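Local coordinates for uncharacterized protein (Bacteroides ovatus, PDB 4E6F), which is of unknown function but carries a DUF4468 domain with a TBP-like fold built on an antiparallel sheet, at residues E51-N56 / V95-T100. Sequence-based numbering, arbitrary orientation. Where two conformers were deposited one is given.
Sequences ERLKEN and VNYQIT. With EDO (1,2-ethanediol), chain E.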
loop_
_atom_site.group_PDB
_atom_site.type_symbol
_atom_site.label_atom_id
_atom_site.label_comp_id
_atom_site.label_asym_id
_atom_site.label_seq_id
_atom_site.Cartn_x
_atom_site.Cartn_y
_atom_site.Cartn_z
ATOM N N GLU A 51 1.837 -3.649 -14.965
ATOM C CA GLU A 51 0.697 -2.837 -15.372
ATOM C C GLU A 51 0.283 -1.850 -14.283
ATOM O O GLU A 51 -0.020 -0.690 -14.581
ATOM C CB GLU A 51 -0.491 -3.730 -15.766
ATOM C CG GLU A 51 -0.256 -4.523 -17.046
ATOM C CD GLU A 51 0.030 -3.724 -18.306
ATOM O OE1 GLU A 51 -0.626 -2.679 -18.522
ATOM O OE2 GLU A 51 0.919 -4.145 -19.080
ATOM N N ARG A 52 0.297 -2.279 -13.012
ATOM C CA ARG A 52 -0.086 -1.410 -11.900
ATOM C C ARG A 52 0.855 -0.203 -11.780
ATOM O O ARG A 52 0.405 0.909 -11.515
ATOM C CB ARG A 52 -0.135 -2.213 -10.579
ATOM C CG ARG A 52 -0.383 -1.387 -9.313
ATOM C CD ARG A 52 -1.742 -0.669 -9.341
ATOM N NE ARG A 52 -1.949 0.119 -8.133
ATOM C CZ ARG A 52 -1.391 1.301 -7.892
ATOM N NH1 ARG A 52 -0.602 1.875 -8.803
ATOM N NH2 ARG A 52 -1.603 1.914 -6.737
ATOM N N LEU A 53 2.161 -0.420 -11.963
ATOM C CA LEU A 53 3.089 0.703 -11.857
ATOM C C LEU A 53 3.069 1.560 -13.131
ATOM O O LEU A 53 3.241 2.772 -13.029
ATOM C CB LEU A 53 4.507 0.206 -11.505
ATOM C CG LEU A 53 4.577 -0.401 -10.071
ATOM C CD1 LEU A 53 5.952 -1.016 -9.783
ATOM C CD2 LEU A 53 4.284 0.632 -9.003
ATOM N N LYS A 54 2.818 0.952 -14.311
ATOM C CA LYS A 54 2.702 1.745 -15.545
ATOM C C LYS A 54 1.528 2.706 -15.413
ATOM O O LYS A 54 1.596 3.819 -15.929
ATOM C CB LYS A 54 2.537 0.849 -16.780
ATOM C CG LYS A 54 3.875 0.423 -17.352
ATOM C CD LYS A 54 3.755 -0.659 -18.424
ATOM C CE LYS A 54 5.028 -0.795 -19.236
ATOM N NZ LYS A 54 6.182 -1.319 -18.443
ATOM N N GLU A 55 0.470 2.300 -14.666
ATOM C CA GLU A 55 -0.722 3.142 -14.472
ATOM C C GLU A 55 -0.413 4.429 -13.710
ATOM O O GLU A 55 -1.146 5.403 -13.866
ATOM C CB GLU A 55 -1.838 2.358 -13.773
ATOM C CG GLU A 55 -2.588 1.435 -14.727
ATOM C CD GLU A 55 -3.402 0.319 -14.096
ATOM O OE1 GLU A 55 -3.563 0.322 -12.855
ATOM O OE2 GLU A 55 -3.847 -0.583 -14.840
ATOM N N ASN A 56 0.688 4.466 -12.936
ATOM C CA ASN A 56 1.103 5.686 -12.232
ATOM C C ASN A 56 1.550 6.783 -13.212
ATOM O O ASN A 56 1.550 7.958 -12.855
ATOM C CB ASN A 56 2.225 5.391 -11.245
ATOM C CG ASN A 56 1.809 4.515 -10.082
ATOM O OD1 ASN A 56 0.622 4.231 -9.883
ATOM N ND2 ASN A 56 2.784 4.115 -9.245
ATOM N N VAL A 95 3.224 10.376 -2.568
ATOM C CA VAL A 95 3.651 9.231 -1.786
ATOM C C VAL A 95 4.645 8.461 -2.632
ATOM O O VAL A 95 4.443 8.342 -3.836
ATOM C CB VAL A 95 2.486 8.326 -1.280
ATOM C CG1 VAL A 95 1.725 7.667 -2.435
ATOM C CG2 VAL A 95 2.987 7.259 -0.297
ATOM N N ASN A 96 5.726 7.980 -2.014
ATOM C CA ASN A 96 6.697 7.085 -2.644
ATOM C C ASN A 96 6.693 5.830 -1.835
ATOM O O ASN A 96 6.578 5.886 -0.605
ATOM C CB ASN A 96 8.089 7.680 -2.730
ATOM C CG ASN A 96 8.206 8.728 -3.807
ATOM O OD1 ASN A 96 8.545 8.449 -4.986
ATOM N ND2 ASN A 96 7.893 9.952 -3.432
ATOM N N TYR A 97 6.797 4.681 -2.509
ATOM C CA TYR A 97 6.711 3.420 -1.775
ATOM C C TYR A 97 7.430 2.307 -2.528
ATOM O O TYR A 97 7.767 2.481 -3.699
ATOM C CB TYR A 97 5.212 3.026 -1.580
ATOM C CG TYR A 97 4.410 3.002 -2.871
ATOM C CD1 TYR A 97 4.432 1.886 -3.713
ATOM C CD2 TYR A 97 3.709 4.130 -3.300
ATOM C CE1 TYR A 97 3.735 1.877 -4.921
ATOM C CE2 TYR A 97 2.982 4.122 -4.500
ATOM C CZ TYR A 97 3.003 2.991 -5.304
ATOM O OH TYR A 97 2.316 2.972 -6.497
ATOM N N GLN A 98 7.577 1.140 -1.884
ATOM C CA GLN A 98 8.081 -0.048 -2.543
ATOM C C GLN A 98 7.038 -1.140 -2.397
ATOM O O GLN A 98 6.413 -1.265 -1.336
ATOM C CB GLN A 98 9.411 -0.482 -1.912
ATOM C CG GLN A 98 9.975 -1.768 -2.535
ATOM C CD GLN A 98 11.389 -2.067 -2.086
ATOM O OE1 GLN A 98 12.241 -1.167 -2.010
ATOM N NE2 GLN A 98 11.652 -3.354 -1.809
ATOM N N ILE A 99 6.803 -1.887 -3.491
ATOM C CA ILE A 99 5.928 -3.072 -3.469
ATOM C C ILE A 99 6.865 -4.263 -3.505
ATOM O O ILE A 99 7.679 -4.346 -4.427
ATOM C CB ILE A 99 4.946 -3.149 -4.663
ATOM C CG1 ILE A 99 4.210 -1.827 -4.876
ATOM C CG2 ILE A 99 3.954 -4.333 -4.456
ATOM C CD1 ILE A 99 3.350 -1.816 -6.208
ATOM N N THR A 100 6.741 -5.190 -2.554
ATOM C CA THR A 100 7.588 -6.381 -2.496
ATOM C C THR A 100 6.681 -7.588 -2.541
ATOM O O THR A 100 5.805 -7.722 -1.676
ATOM C CB THR A 100 8.446 -6.355 -1.252
ATOM O OG1 THR A 100 9.276 -5.181 -1.323
ATOM C CG2 THR A 100 9.319 -7.634 -1.107
HETATM C C1 EDO E . 10.632 4.692 -1.900
HETATM O O1 EDO E . 10.080 3.423 -1.576
HETATM C C2 EDO E . 10.807 4.819 -3.436
HETATM O O2 EDO E . 9.549 4.707 -4.110
#
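At Tyr97 a chi1 of 53° sets CG between the backbone N and the carbonyl carbon, and the ring reaches across from strand 90-104 toward residues 51-56, where Asn56, its CG anti to the carbonyl carbon (chi1 -67°), sends its amide the opposite way. The amide and ring planes are nearly perpendicular (86°), and Asn56 ND2 donates to Tyr97 OH in a fairly straight bond of 3.0 Å, with the hydroxyl close to the amide plane. The other end of that amide, OD1, accepts from Arg52 NH1 at 2.9 Å, the donor tilted out of the carbonyl plane. Glu79, on the adjoining strand 72-85, joins them with a salt bridge to Arg52 NH2 and a hydrogen bond to Tyr97 OH, and Asn56 ND2 also bonds Ser61. Replacing Asn56 by alanine would probably cost the Tyr97 hydroxyl this donor and Arg52 NH1 this acceptor, leaving Glu79 to hold both. Next to these polar groups the contact is apolar: Leu53 CD2 meets Ile99 CD1 tip to tip at 3.8 Å and lies 4.3 Å from Tyr97 CE1. Phe158 of helix 149-169 packs against the tyrosine ring. Polar and apolar side chains thus dock helix 38-54 onto the antiparallel sheet, the helix-on-sheet packing of a TBP-like fold.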